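Local coordinates for Mlr7391 protein (Mesorhizobium loti, PDB 3HK4) that is of uncharacterised function but has an NTF2-like, SnoaL-type fold and may act as a polyketide cyclase or a related small-molecule enzyme, at residues E78-H83 with V105-T110; L99-D104 with M116-L121. All blocks are in the same frame, centred on the assembly; numbering follows the deposited sequence. Where two conformers were deposited one is given.

Contact 1 (E78-H83 with V105-T110); sequences ENHEVH and VTPKAT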
# COMPACT_ATOMS: atom_id res chain seq x y z
N GLU A 78 -8.21 0.66 -5.71
CA GLU A 78 -8.07 1.88 -6.55
C GLU A 78 -7.14 1.75 -7.72
O GLU A 78 -7.17 2.60 -8.59
CB GLU A 78 -7.51 3.01 -5.71
CG GLU A 78 -8.38 3.43 -4.53
CD GLU A 78 -9.16 4.71 -4.75
OE1 GLU A 78 -9.09 5.31 -5.85
OE2 GLU A 78 -9.81 5.14 -3.76
N ASN A 79 -6.28 0.73 -7.71
CA ASN A 79 -5.28 0.51 -8.72
C ASN A 79 -5.54 -0.72 -9.58
O ASN A 79 -4.70 -1.05 -10.41
CB ASN A 79 -3.90 0.38 -8.09
CG ASN A 79 -3.34 1.70 -7.67
OD1 ASN A 79 -2.66 2.37 -8.46
ND2 ASN A 79 -3.71 2.14 -6.50
N HIS A 80 -6.69 -1.38 -9.40
CA HIS A 80 -7.03 -2.53 -10.23
C HIS A 80 -8.52 -2.56 -10.52
O HIS A 80 -9.33 -2.13 -9.68
CB HIS A 80 -6.68 -3.82 -9.51
CG HIS A 80 -5.24 -3.94 -9.15
ND1 HIS A 80 -4.71 -3.35 -8.03
CD2 HIS A 80 -4.22 -4.58 -9.77
CE1 HIS A 80 -3.41 -3.58 -7.99
NE2 HIS A 80 -3.09 -4.34 -9.02
N GLU A 81 -8.87 -3.02 -11.72
CA GLU A 81 -10.26 -3.33 -12.09
C GLU A 81 -10.36 -4.87 -12.03
O GLU A 81 -9.61 -5.58 -12.71
CB GLU A 81 -10.59 -2.86 -13.50
CG GLU A 81 -12.09 -3.01 -13.76
CD GLU A 81 -12.50 -2.60 -15.14
OE1 GLU A 81 -11.65 -1.97 -15.86
OE2 GLU A 81 -13.66 -2.93 -15.50
N VAL A 82 -11.32 -5.37 -11.25
CA VAL A 82 -11.50 -6.79 -11.10
C VAL A 82 -12.57 -7.17 -12.12
O VAL A 82 -13.60 -6.51 -12.19
CB VAL A 82 -11.93 -7.18 -9.67
CG1 VAL A 82 -13.38 -6.86 -9.43
CG2 VAL A 82 -11.64 -8.67 -9.42
N HIS A 83 -12.28 -8.19 -12.93
CA HIS A 83 -13.19 -8.69 -13.92
C HIS A 83 -13.67 -10.07 -13.47
O HIS A 83 -13.42 -11.09 -14.14
CB HIS A 83 -12.48 -8.83 -15.26
CG HIS A 83 -11.68 -7.63 -15.66
ND1 HIS A 83 -12.27 -6.48 -16.12
CD2 HIS A 83 -10.35 -7.42 -15.70
CE1 HIS A 83 -11.32 -5.61 -16.44
NE2 HIS A 83 -10.15 -6.16 -16.20
N VAL A 105 -7.97 -9.51 -13.73
CA VAL A 105 -7.83 -8.18 -13.21
C VAL A 105 -7.01 -7.34 -14.17
O VAL A 105 -6.14 -7.85 -14.88
CB VAL A 105 -7.09 -8.23 -11.82
CG1 VAL A 105 -5.73 -8.79 -11.96
CG2 VAL A 105 -6.95 -6.89 -11.26
N THR A 106 -7.28 -6.05 -14.22
CA THR A 106 -6.49 -5.14 -15.02
C THR A 106 -5.85 -4.12 -14.10
O THR A 106 -6.54 -3.22 -13.58
CB THR A 106 -7.30 -4.37 -16.07
OG1 THR A 106 -7.89 -5.29 -16.98
CG2 THR A 106 -6.37 -3.43 -16.83
N PRO A 107 -4.54 -4.26 -13.88
CA PRO A 107 -3.81 -3.29 -13.09
C PRO A 107 -3.71 -1.96 -13.82
O PRO A 107 -3.42 -1.91 -15.03
CB PRO A 107 -2.42 -3.91 -12.99
CG PRO A 107 -2.59 -5.33 -13.29
CD PRO A 107 -3.65 -5.33 -14.35
N LYS A 108 -3.99 -0.87 -13.11
CA LYS A 108 -3.81 0.47 -13.68
C LYS A 108 -2.38 0.74 -14.19
O LYS A 108 -2.19 1.52 -15.11
CB LYS A 108 -4.09 1.55 -12.62
CG LYS A 108 -5.47 2.04 -12.51
CD LYS A 108 -5.43 3.36 -11.69
CE LYS A 108 -6.78 4.04 -11.60
NZ LYS A 108 -7.75 3.24 -10.81
N ALA A 109 -1.39 0.14 -13.56
CA ALA A 109 0.00 0.34 -13.96
C ALA A 109 0.27 -0.11 -15.40
O ALA A 109 0.98 0.57 -16.14
CB ALA A 109 0.93 -0.39 -13.00
N THR A 110 -0.30 -1.24 -15.80
CA THR A 110 -0.08 -1.77 -17.15
C THR A 110 -1.25 -1.61 -18.09
O THR A 110 -1.08 -1.62 -19.32
CB THR A 110 0.21 -3.26 -17.06
OG1 THR A 110 -0.98 -3.95 -16.62
CG2 THR A 110 1.35 -3.51 -16.10
O HOH W 1 -1.61 -1.15 -10.76
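His83 and Thr106 meet through a single polar bond at one end of this antiparallel pairing: NE2 of His83 lies 2.5 Å from OG1 of Thr106, a short hydrogen bond in which either atom could be the donor. The hydroxyl lies in the plane of the imidazole, at its edge, while Glu81 O sits 3.4 Å above one face of the same ring. Thr106 presents OG1 by turning it beside its own backbone N (chi1 -61°). Replacing His83 with a leucine would remove NE2 and is likely to leave the Thr106 hydroxyl without its mate across the strands. Between Glu81 and Thr106, whose side chains point to one face of the sheet, the backbones bond in both directions, Thr106 N to Glu81 O at 2.8 Å and Glu81 N to Thr106 O at 3.0 Å. Beyond the last bridge, Lys108 N still reaches Asn79 O, and a water joins that oxygen to Ala109 N, so the pairing runs on into the turn. The Lys108 chain bends at its end toward Glu78 O, but the modelled NZ separation is too short to be trusted.

The opposite face carries His80, Val105 and Pro107. CD2 of the His80 ring rests 3.7 Å from CB of Pro107, and CB of His80 touches CG2 of Val105 at 3.5 Å. The helix before the strand fixes this ring: its ND1 hydrogen-bonds to Trp76 O, and the ring stacks on that tryptophan. Asn79 is held from both sides of the subunit interface, ND2 bonding Trp75 O of its own chain and OD1 bonding His64 N of the second subunit. The contact thus lies where helix 66-78 gives way to strand 80-93, outermost in this chain's sheet, beside strand 96-107, with Val105 packed against Trp76 of the helix and Val114 of strand 114-125.

Contact 2 (L99-D104 with M116-L121); sequences LRFKFD and MDEVGL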
# COMPACT_ATOMS: atom_id res chain seq x y z
N LEU A 99 -7.82 -20.72 0.98
CA LEU A 99 -8.73 -20.40 -0.10
C LEU A 99 -7.93 -20.29 -1.38
O LEU A 99 -6.76 -19.94 -1.37
CB LEU A 99 -9.45 -19.06 0.13
CG LEU A 99 -10.37 -18.97 1.33
CD1 LEU A 99 -10.85 -17.52 1.58
CD2 LEU A 99 -11.53 -19.90 1.07
N ARG A 100 -8.55 -20.61 -2.48
CA ARG A 100 -7.90 -20.48 -3.77
C ARG A 100 -8.70 -19.43 -4.55
O ARG A 100 -9.91 -19.52 -4.65
CB ARG A 100 -7.83 -21.83 -4.48
CG ARG A 100 -6.96 -21.84 -5.78
CD ARG A 100 -7.79 -21.48 -6.98
NE ARG A 100 -7.10 -21.72 -8.23
CZ ARG A 100 -6.91 -22.93 -8.77
NH1 ARG A 100 -7.31 -24.05 -8.18
NH2 ARG A 100 -6.27 -23.00 -9.94
N PHE A 101 -7.98 -18.42 -5.04
CA PHE A 101 -8.53 -17.26 -5.73
C PHE A 101 -8.05 -17.34 -7.15
O PHE A 101 -6.86 -17.50 -7.36
CB PHE A 101 -7.98 -16.00 -5.14
CG PHE A 101 -8.29 -15.82 -3.68
CD1 PHE A 101 -9.51 -15.31 -3.28
CD2 PHE A 101 -7.35 -16.10 -2.71
CE1 PHE A 101 -9.81 -15.11 -1.95
CE2 PHE A 101 -7.62 -15.92 -1.38
CZ PHE A 101 -8.85 -15.40 -0.98
N LYS A 102 -8.97 -17.28 -8.10
CA LYS A 102 -8.67 -17.23 -9.55
C LYS A 102 -9.56 -16.12 -10.12
O LYS A 102 -10.78 -16.23 -10.12
CB LYS A 102 -8.89 -18.57 -10.27
CG LYS A 102 -8.12 -18.64 -11.60
CD LYS A 102 -8.51 -19.81 -12.53
CE LYS A 102 -7.89 -21.15 -12.13
NZ LYS A 102 -8.19 -22.22 -13.19
N PHE A 103 -8.94 -15.03 -10.54
CA PHE A 103 -9.68 -13.87 -11.07
C PHE A 103 -8.89 -13.11 -12.12
O PHE A 103 -7.66 -13.08 -12.07
CB PHE A 103 -10.04 -12.91 -9.93
CG PHE A 103 -8.85 -12.43 -9.14
CD1 PHE A 103 -8.34 -13.18 -8.06
CD2 PHE A 103 -8.22 -11.23 -9.46
CE1 PHE A 103 -7.22 -12.72 -7.31
CE2 PHE A 103 -7.09 -10.78 -8.72
CZ PHE A 103 -6.61 -11.52 -7.64
N ASP A 104 -9.60 -12.53 -13.08
CA ASP A 104 -8.99 -11.65 -14.07
C ASP A 104 -9.02 -10.27 -13.47
O ASP A 104 -9.98 -9.89 -12.82
CB ASP A 104 -9.70 -11.66 -15.44
CG ASP A 104 -9.39 -12.92 -16.26
OD1 ASP A 104 -8.69 -13.84 -15.80
OD2 ASP A 104 -9.86 -12.99 -17.41
N MSE A 116 -5.03 -13.76 -12.23
CA MSE A 116 -4.33 -14.01 -11.02
C MSE A 116 -4.78 -15.37 -10.52
O MSE A 116 -5.94 -15.76 -10.71
CB MSE A 116 -4.62 -12.92 -10.00
CG MSE A 116 -4.08 -11.55 -10.44
SE MSE A 116 -2.14 -11.54 -10.80
CE MSE A 116 -1.97 -9.71 -11.36
N ASP A 117 -3.85 -16.14 -9.98
CA ASP A 117 -4.20 -17.45 -9.44
C ASP A 117 -3.36 -17.58 -8.20
O ASP A 117 -2.13 -17.68 -8.26
CB ASP A 117 -3.90 -18.51 -10.50
CG ASP A 117 -4.44 -19.88 -10.16
OD1 ASP A 117 -4.96 -20.13 -9.06
OD2 ASP A 117 -4.34 -20.77 -11.02
N GLU A 118 -4.02 -17.50 -7.05
CA GLU A 118 -3.31 -17.56 -5.79
C GLU A 118 -4.02 -18.33 -4.70
O GLU A 118 -5.23 -18.60 -4.76
CB GLU A 118 -2.94 -16.14 -5.33
CG GLU A 118 -4.00 -15.11 -5.30
CD GLU A 118 -3.54 -13.82 -4.59
OE1 GLU A 118 -2.31 -13.57 -4.55
OE2 GLU A 118 -4.44 -13.09 -4.07
N VAL A 119 -3.23 -18.73 -3.71
CA VAL A 119 -3.73 -19.40 -2.57
C VAL A 119 -3.45 -18.49 -1.42
O VAL A 119 -2.35 -17.95 -1.27
CB VAL A 119 -3.10 -20.83 -2.33
CG1 VAL A 119 -3.54 -21.38 -1.02
CG2 VAL A 119 -3.55 -21.81 -3.47
N GLY A 120 -4.48 -18.32 -0.61
CA GLY A 120 -4.36 -17.56 0.66
C GLY A 120 -4.45 -18.51 1.86
O GLY A 120 -5.34 -19.35 1.90
N LEU A 121 -3.58 -18.35 2.85
CA LEU A 121 -3.62 -19.17 4.06
C LEU A 121 -3.89 -18.28 5.26
O LEU A 121 -3.15 -17.31 5.47
CB LEU A 121 -2.29 -19.91 4.26
CG LEU A 121 -2.20 -20.93 5.38
CD1 LEU A 121 -3.07 -22.20 5.08
CD2 LEU A 121 -0.75 -21.32 5.58
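Leu99 and Gly120 begin a regular run of antiparallel bridges within a beta hairpin of the NTF2-like sheet, strands 96-107 and 114-125. The axes of the two short segments approach to 4.7 Å, their N-to-C directions 161° apart, and the hydrogen-bonded pairs Leu99-Gly120, Phe101-Glu118 and Phe103-Met116 alternate with non-hydrogen-bonded ones. Each hydrogen-bonded pair is joined in both directions, with Phe101 N to Glu118 O at 2.8 Å almost straight.

Arg100, Lys102, Asp117 and Val119 share one face. Arg100 grips the Asp117 carboxylate side-on in a salt bridge, NE to OD1 at 2.8 Å and NH2 to OD2 at 3.1 Å, with the two planes only 13° apart. The bend at chi2 of Arg100 (-89°) brings its guanidinium alongside Asp117. CE of Lys102 comes up to Asp117 OD2, while the ammonium itself stays out of contact, NZ 4.7 Å from that oxygen; a positive charge so near would probably favour the ionised carboxylate.

On the other face, Leu99 and Phe101 pack toward Leu33 of helix 22-34. The edge of the Phe101 ring runs beside Gly120, where a side chain would press on CE2. Phe103 holds CG between its backbone N and carbonyl carbon (chi1 57°), which swings the ring across to the selenomethionine Met116: CB of Met116 lies over the ring face, 3.4 Å from CZ of Phe103.

How the contacts relate
From the N terminus, the chain leaves helix 66-78 through 78-83, runs out along strand 80-93 and returns on strand 96-107, where 99-104 passes directly into 105-110. That return closes the longer loop, contact 1, across 21 intervening residues. The chain then turns into strand 114-125, and 116-121 closes the shorter loop of contact 2 over 11 residues. The segments alternate, so the two loops cross rather than nest, sharing strand 96-107 as the middle member of two successive hairpins. Where they meet, His83 N lies 2.9 Å from Asp104 O, a probable hydrogen bond. Together they tie the outermost strand of this chain's sheet to its interior.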